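PDB 3LOT: 3-keto-5-aminohexanoate cleavage protein from Archaeoglobus fulgidus, which probably cleaves 3-keto-5-aminohexanoate or a related beta-keto acid as a zinc-dependent transferase of the BKACE family. Local coordinates for residues 7-12 and 46-51; 200-205 and 235-240; 246-251 and 281-286; 265-270 and 277-282. All coordinates share one frame; numbering follows the deposited sequence. Where two conformers were deposited one is given.

Interaction 1: 7-12 and 46-51; sequences VVIVTC and AGMVHI. With ZN (zinc ion), chain P.
Thr11 and the selenomethionine Met48 lie opposite each other on two parallel strands, with the CB of Met48 3.7 Å from the OG1 of Thr11. The first torsion of Thr11 (chi1 -64°) keeps this hydroxyl beside its own backbone N and sets CG2 anti to that N. CG2 comes 3.6 Å from the O of Met48 and 4.2 Å from the CB of His50. With an alanine here, Met48 and the CB of His50 would probably lose these neighbours, leaving a gap on that face. On the other face the CB of Cys12 meets the CB of Ala46 at 3.8 Å. The backbone of Cys12 joins the strands twice: its N donates to Met48 O (2.7 Å), and its O receives the N of His50 (2.9 Å). Before the regular pairing, Gly47 N makes a weak bond to Val10 O, and one water accepts from both Val10 N and Gly47 N. The second of the Cys12 bonds fixes the backbone that carries His50, whose CG stands anti to the backbone N (chi1 179°) and whose NE2 binds zinc at 2.4 Å. Asn84 accepts from ND1 and so sets the turn of the imidazole, while His52 and Glu262 are further zinc ligands. This is a beta-alpha-beta crossover of the TIM barrel, with helix 31-43 between the strands and the metal site at their C-terminal ends.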
loop_
_atom_site.group_PDB
_atom_site.type_symbol
_atom_site.label_atom_id
_atom_site.label_comp_id
_atom_site.label_asym_id
_atom_site.label_seq_id
_atom_site.Cartn_x
_atom_site.Cartn_y
_atom_site.Cartn_z
ATOM N N VAL D 7 22.274 -5.307 13.908
ATOM C CA VAL D 7 22.964 -4.095 14.297
ATOM C C VAL D 7 22.242 -2.885 13.684
ATOM O O VAL D 7 22.101 -2.799 12.451
ATOM C CB VAL D 7 24.457 -4.089 13.869
ATOM C CG1 VAL D 7 25.102 -2.742 14.267
ATOM C CG2 VAL D 7 25.228 -5.269 14.498
ATOM N N VAL D 8 21.850 -1.959 14.565
ATOM C CA VAL D 8 21.083 -0.771 14.219
ATOM C C VAL D 8 21.978 0.442 14.465
ATOM O O VAL D 8 22.535 0.590 15.578
ATOM C CB VAL D 8 19.791 -0.634 15.092
ATOM C CG1 VAL D 8 19.035 0.694 14.806
ATOM C CG2 VAL D 8 18.887 -1.782 14.868
ATOM N N ILE D 9 22.131 1.289 13.435
ATOM C CA ILE D 9 22.767 2.609 13.593
ATOM C C ILE D 9 21.777 3.569 14.264
ATOM O O ILE D 9 20.718 3.840 13.722
ATOM C CB ILE D 9 23.247 3.206 12.242
ATOM C CG1 ILE D 9 24.227 2.241 11.556
ATOM C CG2 ILE D 9 23.868 4.612 12.459
ATOM C CD1 ILE D 9 24.757 2.742 10.170
ATOM N N VAL D 10 22.075 3.995 15.483
ATOM C CA VAL D 10 21.358 5.068 16.147
ATOM C C VAL D 10 22.107 6.409 15.987
ATOM O O VAL D 10 23.268 6.564 16.471
ATOM C CB VAL D 10 21.154 4.755 17.619
ATOM C CG1 VAL D 10 20.237 5.844 18.262
ATOM C CG2 VAL D 10 20.481 3.356 17.802
ATOM N N THR D 11 21.466 7.368 15.308
ATOM C CA THR D 11 22.036 8.695 15.106
ATOM C C THR D 11 21.426 9.638 16.093
ATOM O O THR D 11 20.213 9.565 16.349
ATOM C CB THR D 11 21.778 9.231 13.692
ATOM O OG1 THR D 11 22.444 8.381 12.753
ATOM C CG2 THR D 11 22.332 10.674 13.585
ATOM N N CYS D 12 22.232 10.504 16.709
ATOM C CA CYS D 12 21.626 11.521 17.579
ATOM C C CYS D 12 21.799 12.927 17.014
ATOM O O CYS D 12 22.918 13.379 16.851
ATOM C CB CYS D 12 22.128 11.430 19.014
ATOM S SG CYS D 12 21.074 12.418 20.136
ATOM N N ALA D 46 24.842 6.246 20.630
ATOM C CA ALA D 46 24.780 6.879 19.307
ATOM C C ALA D 46 26.096 6.720 18.602
ATOM O O ALA D 46 27.119 7.347 18.958
ATOM C CB ALA D 46 24.427 8.369 19.385
ATOM N N GLY D 47 26.071 5.905 17.566
ATOM C CA GLY D 47 27.256 5.679 16.783
ATOM C C GLY D 47 27.563 6.857 15.875
ATOM O O GLY D 47 28.706 6.969 15.378
HETATM N N MSE D 48 26.539 7.686 15.640
HETATM C CA MSE D 48 26.638 8.904 14.829
HETATM C C MSE D 48 25.909 10.075 15.511
HETATM O O MSE D 48 24.828 9.910 16.087
HETATM C CB MSE D 48 26.055 8.672 13.427
HETATM C CG MSE D 48 26.433 9.764 12.394
HETATM SE SE MSE D 48 26.311 9.253 10.487
HETATM C CE MSE D 48 24.616 8.261 10.420
ATOM N N VAL D 49 26.527 11.251 15.429
ATOM C CA VAL D 49 25.920 12.480 15.867
ATOM C C VAL D 49 25.768 13.435 14.686
ATOM O O VAL D 49 26.650 13.539 13.815
ATOM C CB VAL D 49 26.696 13.156 17.022
ATOM C CG1 VAL D 49 26.621 12.305 18.228
ATOM C CG2 VAL D 49 28.124 13.492 16.664
ATOM N N HIS D 50 24.644 14.138 14.677
ATOM C CA HIS D 50 24.360 15.105 13.635
ATOM C C HIS D 50 24.431 16.528 14.177
ATOM O O HIS D 50 23.745 16.838 15.115
ATOM C CB HIS D 50 23.007 14.796 13.035
ATOM C CG HIS D 50 22.614 15.738 11.969
ATOM N ND1 HIS D 50 23.354 15.909 10.819
ATOM C CD2 HIS D 50 21.569 16.598 11.885
ATOM C CE1 HIS D 50 22.765 16.815 10.062
ATOM N NE2 HIS D 50 21.672 17.224 10.674
ATOM N N ILE D 51 25.299 17.350 13.578
ATOM C CA ILE D 51 25.707 18.648 14.137
ATOM C C ILE D 51 25.254 19.851 13.279
ATOM O O ILE D 51 25.497 19.877 12.060
ATOM C CB ILE D 51 27.266 18.708 14.340
ATOM C CG1 ILE D 51 27.738 17.611 15.333
ATOM C CG2 ILE D 51 27.741 20.115 14.781
ATOM C CD1 ILE D 51 27.016 17.555 16.689
HETATM ZN ZN ZN P . 19.740 18.702 10.706
HETATM O O HOH W 1 24.468 3.278 17.186
#

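Interaction 2: 200-205 and 235-240; sequences QFIHGI and SLVGAG
Ser235 O accepts the N-H of Phe201, with Phe201 N 2.9 Å from Ser235 O. Gln200 CA also approaches Ser235 O, at 3.3 Å, in a weaker C-H...O contact. The parallel pairing then continues through Val237 N to Phe201 O, His203 N to Val237 O and Ala239 N to His203 O, the last 3.0 Å long. Gln200, Ser235, Ile202 and Val237 share one face of the sheet. There Ser235 OG donates to Gln200 OE1 (2.9 Å), tilted 22° from the carbonyl plane. The bend at chi2 of Gln200 (140°) brings its amide back toward strand 235-238, where CD comes 4.1 Å from Val237 CG2. Ile202 lies alongside Val237, both pointing the same way. On the face of Phe201 and Leu236, Leu236 CD1 meets His203 CD2 at 3.9 Å, the two side chains crossing at about a right angle; His203 ND1 is bonded to Gly210 O. Beyond the strands, Gly204 has a positive phi, and a CB there would crowd Ala239. Because Ser235 grips OE1 while Glu174 takes the NE2 of Gln200, both ends of the buried amide are engaged and its rotation is fixed, with its side chain about 6 Å from that of the zinc ligand His50.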
loop_
_atom_site.group_PDB
_atom_site.type_symbol
_atom_site.label_atom_id
_atom_site.label_comp_id
_atom_site.label_asym_id
_atom_site.label_seq_id
_atom_site.Cartn_x
_atom_site.Cartn_y
_atom_site.Cartn_z
ATOM N N GLN D 200 17.807 9.213 4.326
ATOM C CA GLN D 200 17.107 9.417 5.547
ATOM C C GLN D 200 15.709 9.954 5.247
ATOM O O GLN D 200 15.534 10.916 4.497
ATOM C CB GLN D 200 17.896 10.358 6.398
ATOM C CG GLN D 200 17.280 10.678 7.748
ATOM C CD GLN D 200 18.347 10.727 8.786
ATOM O OE1 GLN D 200 18.399 9.884 9.662
ATOM N NE2 GLN D 200 19.269 11.676 8.640
ATOM N N PHE D 201 14.725 9.294 5.799
ATOM C CA PHE D 201 13.349 9.631 5.549
ATOM C C PHE D 201 12.914 10.507 6.719
ATOM O O PHE D 201 13.098 10.093 7.867
ATOM C CB PHE D 201 12.513 8.370 5.513
ATOM C CG PHE D 201 12.924 7.364 4.453
ATOM C CD1 PHE D 201 13.386 7.754 3.224
ATOM C CD2 PHE D 201 12.740 6.003 4.681
ATOM C CE1 PHE D 201 13.682 6.805 2.252
ATOM C CE2 PHE D 201 13.057 5.068 3.703
ATOM C CZ PHE D 201 13.538 5.476 2.504
ATOM N N ILE D 202 12.426 11.721 6.442
ATOM C CA ILE D 202 12.061 12.693 7.490
ATOM C C ILE D 202 10.554 12.960 7.455
ATOM O O ILE D 202 9.998 13.439 6.452
ATOM C CB ILE D 202 12.841 13.991 7.370
ATOM C CG1 ILE D 202 14.376 13.671 7.323
ATOM C CG2 ILE D 202 12.522 14.934 8.552
ATOM C CD1 ILE D 202 15.315 14.874 7.568
ATOM N N HIS D 203 9.902 12.648 8.556
ATOM C CA HIS D 203 8.433 12.642 8.623
ATOM C C HIS D 203 7.941 13.690 9.584
ATOM O O HIS D 203 8.402 13.752 10.726
ATOM C CB HIS D 203 7.953 11.229 9.036
ATOM C CG HIS D 203 8.112 10.205 7.941
ATOM N ND1 HIS D 203 7.070 9.818 7.119
ATOM C CD2 HIS D 203 9.200 9.522 7.509
ATOM C CE1 HIS D 203 7.504 8.928 6.246
ATOM N NE2 HIS D 203 8.802 8.744 6.446
ATOM N N GLY D 204 6.990 14.491 9.128
ATOM C CA GLY D 204 6.241 15.389 9.975
ATOM C C GLY D 204 6.546 16.865 9.788
ATOM O O GLY D 204 6.148 17.665 10.603
ATOM N N ILE D 205 7.288 17.248 8.766
ATOM C CA ILE D 205 7.528 18.656 8.491
ATOM C C ILE D 205 6.319 19.238 7.745
ATOM O O ILE D 205 5.738 18.587 6.856
ATOM C CB ILE D 205 8.829 18.902 7.680
ATOM C CG1 ILE D 205 10.048 18.388 8.448
ATOM C CG2 ILE D 205 8.994 20.392 7.339
ATOM C CD1 ILE D 205 10.232 18.936 9.812
ATOM N N SER D 235 17.728 5.472 7.155
ATOM C CA SER D 235 17.393 5.860 8.509
ATOM C C SER D 235 16.111 6.648 8.431
ATOM O O SER D 235 15.661 7.073 7.353
ATOM C CB SER D 235 18.530 6.737 9.079
ATOM O OG SER D 235 18.311 7.115 10.441
ATOM N N LEU D 236 15.522 6.897 9.573
ATOM C CA LEU D 236 14.276 7.652 9.666
ATOM C C LEU D 236 14.262 8.593 10.870
ATOM O O LEU D 236 14.895 8.289 11.906
ATOM C CB LEU D 236 13.114 6.691 9.757
ATOM C CG LEU D 236 11.696 7.234 10.003
ATOM C CD1 LEU D 236 10.649 6.338 9.326
ATOM C CD2 LEU D 236 11.439 7.420 11.495
ATOM N N VAL D 237 13.585 9.730 10.678
ATOM C CA VAL D 237 13.257 10.747 11.678
ATOM C C VAL D 237 11.739 10.883 11.772
ATOM O O VAL D 237 11.062 11.159 10.768
ATOM C CB VAL D 237 13.755 12.138 11.264
ATOM C CG1 VAL D 237 13.310 13.203 12.308
ATOM C CG2 VAL D 237 15.284 12.132 11.084
ATOM N N GLY D 238 11.199 10.677 12.964
ATOM C CA GLY D 238 9.854 11.124 13.299
ATOM C C GLY D 238 9.897 12.431 14.095
ATOM O O GLY D 238 10.551 12.494 15.110
ATOM N N ALA D 239 9.231 13.479 13.615
ATOM C CA ALA D 239 9.221 14.778 14.301
ATOM C C ALA D 239 8.395 14.692 15.571
ATOM O O ALA D 239 7.372 14.010 15.626
ATOM C CB ALA D 239 8.650 15.884 13.368
ATOM N N GLY D 240 8.892 15.344 16.620
ATOM C CA GLY D 240 8.140 15.529 17.835
ATOM C C GLY D 240 7.797 14.227 18.485
ATOM O O GLY D 240 8.625 13.375 18.609
#

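Interaction 3: 246-251 and 281-286; sequences LGTLAV and EKMVRI
The helical segments 246-251 and 281-286 run in broadly the same direction at a crossing angle of -37°, their axes approaching to 10.8 Å, and the nearest CA atoms are those of Thr248 and Ile286. Thr248 meets Ile286 at about a right angle. The CG2 of Ile286 is 3.5 Å from Thr248 OG1 and 3.6 Å from Thr248 CG2, so one methyl covers both branches of the threonine, and Ile286 CD1 adds a further contact with OG1. The hydroxyl is not left without a partner under this apolar cover, since it bonds to the O of Met244 one turn earlier in its own helix. The selenomethionine Met283 reaches toward helix 243-252. Its chain, extended at chi1 (-174°) but bent at chi2 (64°) and again at chi3, brings CE to 4.0 Å from Val251 CG2, where the two side chains run antiparallel past one another, and to 4.1 Å from both Thr248 OG1 and Gly247 O. Gly247 gives the selenium room: a CB on this residue would point at the neighbouring helix, about 3.6 Å from Met283 SE. Beneath, Met283 and Val251 both rest on Val257 of strand 256-259, which places the contact in the outer helical layer of the barrel. Thr248 also packs on Thr248 of the second subunit, and Lys282 and Arg285 form salt bridges to Glu289 of that subunit. Between these two segments the contact is thus van der Waals, with no polar bond across it, while the charged groups nearby serve the association of subunits.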
loop_
_atom_site.group_PDB
_atom_site.type_symbol
_atom_site.label_atom_id
_atom_site.label_comp_id
_atom_site.label_asym_id
_atom_site.label_seq_id
_atom_site.Cartn_x
_atom_site.Cartn_y
_atom_site.Cartn_z
ATOM N N LEU D 246 7.698 6.011 15.437
ATOM C CA LEU D 246 8.148 5.820 14.064
ATOM C C LEU D 246 9.602 5.327 14.028
ATOM O O LEU D 246 9.980 4.537 13.166
ATOM C CB LEU D 246 7.959 7.096 13.241
ATOM C CG LEU D 246 6.538 7.615 13.188
ATOM C CD1 LEU D 246 6.416 8.742 12.162
ATOM C CD2 LEU D 246 5.601 6.469 12.823
ATOM N N GLY D 247 10.422 5.770 14.969
ATOM C CA GLY D 247 11.758 5.211 15.042
ATOM C C GLY D 247 11.778 3.705 15.291
ATOM O O GLY D 247 12.569 2.984 14.697
ATOM N N THR D 248 10.917 3.256 16.205
ATOM C CA THR D 248 10.661 1.827 16.445
ATOM C C THR D 248 10.109 1.074 15.202
ATOM O O THR D 248 10.609 -0.001 14.870
ATOM C CB THR D 248 9.769 1.600 17.694
ATOM O OG1 THR D 248 10.327 2.323 18.803
ATOM C CG2 THR D 248 9.652 0.110 18.057
ATOM N N LEU D 249 9.129 1.658 14.505
ATOM C CA LEU D 249 8.687 1.168 13.204
ATOM C C LEU D 249 9.882 0.924 12.250
ATOM O O LEU D 249 10.016 -0.158 11.650
ATOM C CB LEU D 249 7.702 2.154 12.574
ATOM C CG LEU D 249 7.164 1.855 11.183
ATOM C CD1 LEU D 249 6.383 0.464 11.172
ATOM C CD2 LEU D 249 6.246 3.026 10.714
ATOM N N ALA D 250 10.734 1.929 12.135
ATOM C CA ALA D 250 11.910 1.858 11.247
ATOM C C ALA D 250 12.743 0.632 11.593
ATOM O O ALA D 250 13.067 -0.150 10.711
ATOM C CB ALA D 250 12.750 3.134 11.316
ATOM N N VAL D 251 13.056 0.443 12.877
ATOM C CA VAL D 251 13.851 -0.712 13.309
ATOM C C VAL D 251 13.160 -2.030 12.968
ATOM O O VAL D 251 13.801 -2.982 12.538
ATOM C CB VAL D 251 14.233 -0.618 14.804
ATOM C CG1 VAL D 251 14.868 -1.927 15.305
ATOM C CG2 VAL D 251 15.224 0.528 14.993
ATOM N N GLU D 281 19.301 6.759 25.186
ATOM C CA GLU D 281 19.143 5.626 26.110
ATOM C C GLU D 281 17.823 4.899 25.900
ATOM O O GLU D 281 17.793 3.679 25.903
ATOM C CB GLU D 281 19.252 6.075 27.563
ATOM C CG GLU D 281 20.612 6.616 27.856
ATOM C CD GLU D 281 20.737 7.430 29.153
ATOM O OE1 GLU D 281 19.735 7.793 29.809
ATOM O OE2 GLU D 281 21.900 7.678 29.526
ATOM N N LYS D 282 16.752 5.660 25.717
ATOM C CA LYS D 282 15.409 5.083 25.440
ATOM C C LYS D 282 15.367 4.258 24.152
ATOM O O LYS D 282 14.862 3.122 24.133
ATOM C CB LYS D 282 14.373 6.191 25.367
ATOM C CG LYS D 282 12.936 5.718 25.113
ATOM C CD LYS D 282 11.995 6.890 25.351
ATOM C CE LYS D 282 10.559 6.469 25.425
ATOM N NZ LYS D 282 10.335 5.779 26.704
HETATM N N MSE D 283 15.925 4.814 23.085
HETATM C CA MSE D 283 15.836 4.156 21.806
HETATM C C MSE D 283 16.707 2.902 21.862
HETATM O O MSE D 283 16.317 1.871 21.319
HETATM C CB MSE D 283 16.258 5.089 20.671
HETATM C CG MSE D 283 16.055 4.496 19.272
HETATM SE SE MSE D 283 14.132 4.182 18.897
HETATM C CE MSE D 283 14.388 2.497 18.382
ATOM N N VAL D 284 17.844 2.967 22.563
ATOM C CA VAL D 284 18.733 1.788 22.754
ATOM C C VAL D 284 18.048 0.682 23.549
ATOM O O VAL D 284 18.153 -0.496 23.192
ATOM C CB VAL D 284 20.111 2.156 23.354
ATOM C CG1 VAL D 284 20.935 0.895 23.736
ATOM C CG2 VAL D 284 20.930 3.047 22.336
ATOM N N ARG D 285 17.280 1.052 24.575
ATOM C CA ARG D 285 16.474 0.065 25.279
ATOM C C ARG D 285 15.505 -0.647 24.335
ATOM O O ARG D 285 15.369 -1.869 24.414
ATOM C CB ARG D 285 15.721 0.713 26.437
ATOM C CG ARG D 285 16.628 1.040 27.630
ATOM C CD ARG D 285 15.813 1.303 28.877
ATOM N NE ARG D 285 14.944 2.466 28.736
ATOM C CZ ARG D 285 15.297 3.734 28.978
ATOM N NH1 ARG D 285 16.518 4.061 29.372
ATOM N NH2 ARG D 285 14.413 4.700 28.813
ATOM N N ILE D 286 14.849 0.100 23.441
ATOM C CA ILE D 286 13.864 -0.497 22.536
ATOM C C ILE D 286 14.593 -1.381 21.511
ATOM O O ILE D 286 14.194 -2.508 21.243
ATOM C CB ILE D 286 13.050 0.635 21.816
ATOM C CG1 ILE D 286 12.182 1.393 22.847
ATOM C CG2 ILE D 286 12.205 0.071 20.664
ATOM C CD1 ILE D 286 11.587 2.712 22.259
#

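Interaction 4: 265-270 and 277-282; sequences LYIERG and AEQVEK
One hydrogen bond joins the segments: Gln279 NE2 donates to Tyr266 O at 2.9 Å, with an angle of 143° at the hydrogen, coming from above the carbonyl plane. NE2 also donates to Ser264 O, and OE1 accepts a weak bond from Gly260 N, so the buried amide is held at both ends. Van der Waals contact centres on Ile267, whose CG1 stands anti to the backbone N (chi1 -169°) and carries CD1 into the helix surface. CD1 lies 3.6 Å from Glu278 O, 3.8 Å from Gln279 CG and 3.8 Å from the CD of Lys282, while CG1 is 3.7 Å from both the CD and OE2 of Glu278, whose side chain crosses that of Ile267 at about a right angle. Among the charged groups, Glu278 OE1 accepts from the backbone N of Lys274. Replaced by an alanine, Glu278 would probably leave that N without its acceptor and one flank of Ile267 uncovered. Ile267 and Glu268 together face Lys271 as a classic beta bulge. The whole contact folds the loop after strand 256-259, which also carries the zinc ligand Glu262, back onto helix 276-289, with Gln279 and Lys282 touching Met244 of helix 243-252.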
loop_
_atom_site.group_PDB
_atom_site.type_symbol
_atom_site.label_atom_id
_atom_site.label_comp_id
_atom_site.label_asym_id
_atom_site.label_seq_id
_atom_site.Cartn_x
_atom_site.Cartn_y
_atom_site.Cartn_z
ATOM N N LEU D 265 11.673 17.872 21.320
ATOM C CA LEU D 265 12.116 18.372 22.616
ATOM C C LEU D 265 11.640 17.476 23.762
ATOM O O LEU D 265 11.968 17.745 24.909
ATOM C CB LEU D 265 11.612 19.800 22.827
ATOM C CG LEU D 265 12.139 20.862 21.855
ATOM C CD1 LEU D 265 11.461 22.229 22.087
ATOM C CD2 LEU D 265 13.657 20.993 21.935
ATOM N N TYR D 266 10.896 16.415 23.454
ATOM C CA TYR D 266 10.179 15.640 24.479
ATOM C C TYR D 266 10.751 14.243 24.662
ATOM O O TYR D 266 11.345 13.666 23.735
ATOM C CB TYR D 266 8.675 15.605 24.145
ATOM C CG TYR D 266 8.064 16.981 24.238
ATOM C CD1 TYR D 266 7.556 17.450 25.437
ATOM C CD2 TYR D 266 8.051 17.839 23.150
ATOM C CE1 TYR D 266 7.042 18.719 25.550
ATOM C CE2 TYR D 266 7.502 19.121 23.255
ATOM C CZ TYR D 266 7.015 19.547 24.449
ATOM O OH TYR D 266 6.475 20.822 24.566
ATOM N N ILE D 267 10.626 13.739 25.880
ATOM C CA ILE D 267 10.963 12.339 26.173
ATOM C C ILE D 267 9.666 11.496 26.253
ATOM O O ILE D 267 9.651 10.336 25.804
ATOM C CB ILE D 267 11.819 12.189 27.456
ATOM C CG1 ILE D 267 12.351 10.751 27.555
ATOM C CG2 ILE D 267 11.003 12.615 28.684
ATOM C CD1 ILE D 267 13.356 10.333 26.375
ATOM N N GLU D 268 8.611 12.101 26.798
ATOM C CA GLU D 268 7.233 11.579 26.784
ATOM C C GLU D 268 6.226 12.700 26.529
ATOM O O GLU D 268 6.573 13.896 26.574
ATOM C CB GLU D 268 6.830 11.009 28.150
ATOM C CG GLU D 268 7.814 10.067 28.806
ATOM C CD GLU D 268 7.647 10.004 30.322
ATOM O OE1 GLU D 268 6.483 10.137 30.831
ATOM O OE2 GLU D 268 8.696 9.827 31.006
ATOM N N ARG D 269 4.961 12.306 26.351
ATOM C CA ARG D 269 3.864 13.241 26.153
ATOM C C ARG D 269 3.959 14.270 27.244
ATOM O O ARG D 269 3.877 13.936 28.445
ATOM C CB ARG D 269 2.495 12.540 26.224
ATOM N N GLY D 270 4.175 15.520 26.824
ATOM C CA GLY D 270 4.188 16.657 27.725
ATOM C C GLY D 270 5.385 16.726 28.639
ATOM O O GLY D 270 5.364 17.479 29.603
ATOM N N ALA D 277 21.055 12.523 25.539
ATOM C CA ALA D 277 21.394 11.202 26.033
ATOM C C ALA D 277 20.149 10.474 26.492
ATOM O O ALA D 277 20.043 9.303 26.299
ATOM C CB ALA D 277 22.445 11.281 27.156
ATOM N N GLU D 278 19.191 11.177 27.085
ATOM C CA GLU D 278 17.976 10.533 27.551
ATOM C C GLU D 278 17.154 9.818 26.456
ATOM O O GLU D 278 16.606 8.741 26.669
ATOM C CB GLU D 278 17.092 11.570 28.261
ATOM C CG GLU D 278 16.092 10.979 29.164
ATOM C CD GLU D 278 15.082 12.011 29.711
ATOM O OE1 GLU D 278 15.064 13.173 29.263
ATOM O OE2 GLU D 278 14.289 11.631 30.587
ATOM N N GLN D 279 17.050 10.459 25.300
ATOM C CA GLN D 279 16.371 9.895 24.139
ATOM C C GLN D 279 17.198 8.761 23.529
ATOM O O GLN D 279 16.651 7.740 23.110
ATOM C CB GLN D 279 16.150 10.994 23.092
ATOM C CG GLN D 279 15.075 12.010 23.457
ATOM C CD GLN D 279 14.985 13.167 22.450
ATOM O OE1 GLN D 279 15.818 13.285 21.551
ATOM N NE2 GLN D 279 13.962 13.995 22.587
ATOM N N VAL D 280 18.510 8.937 23.451
ATOM C CA VAL D 280 19.373 7.846 22.974
ATOM C C VAL D 280 19.247 6.596 23.855
ATOM O O VAL D 280 19.078 5.510 23.342
ATOM C CB VAL D 280 20.840 8.265 22.856
ATOM C CG1 VAL D 280 21.719 7.047 22.492
ATOM C CG2 VAL D 280 20.971 9.384 21.847
ATOM N N GLU D 281 19.301 6.759 25.186
ATOM C CA GLU D 281 19.143 5.626 26.110
ATOM C C GLU D 281 17.823 4.899 25.900
ATOM O O GLU D 281 17.793 3.679 25.903
ATOM C CB GLU D 281 19.252 6.075 27.563
ATOM C CG GLU D 281 20.612 6.616 27.856
ATOM C CD GLU D 281 20.737 7.430 29.153
ATOM O OE1 GLU D 281 19.735 7.793 29.809
ATOM O OE2 GLU D 281 21.900 7.678 29.526
ATOM N N LYS D 282 16.752 5.660 25.717
ATOM C CA LYS D 282 15.409 5.083 25.440
ATOM C C LYS D 282 15.367 4.258 24.152
ATOM O O LYS D 282 14.862 3.122 24.133
ATOM C CB LYS D 282 14.373 6.191 25.367
ATOM C CG LYS D 282 12.936 5.718 25.113
ATOM C CD LYS D 282 11.995 6.890 25.351
ATOM C CE LYS D 282 10.559 6.469 25.425
ATOM N NZ LYS D 282 10.335 5.779 26.704
#

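From the N terminus, interaction 1 closes the first crossover through helix 31-43, and interaction 2 closes a later one through helix 213-226. Both lie in the same curled sheet, which strand 256-259 completes by pairing with strands 232-238 and 7-13. Interaction 3 then spans the chain from helix 243-252 to helix 276-289, and the short loop of interaction 4 nests inside that span, both ending on helix 276-289, where they share Glu281 and Lys282. The helical layer rests on the sheet: Val251 touches Val8, Val280 packs on Cys12, and Leu236 meets Ala250. The N-terminal strands and those meeting at strand 256-259 are thereby tied to the two helices packed outside them.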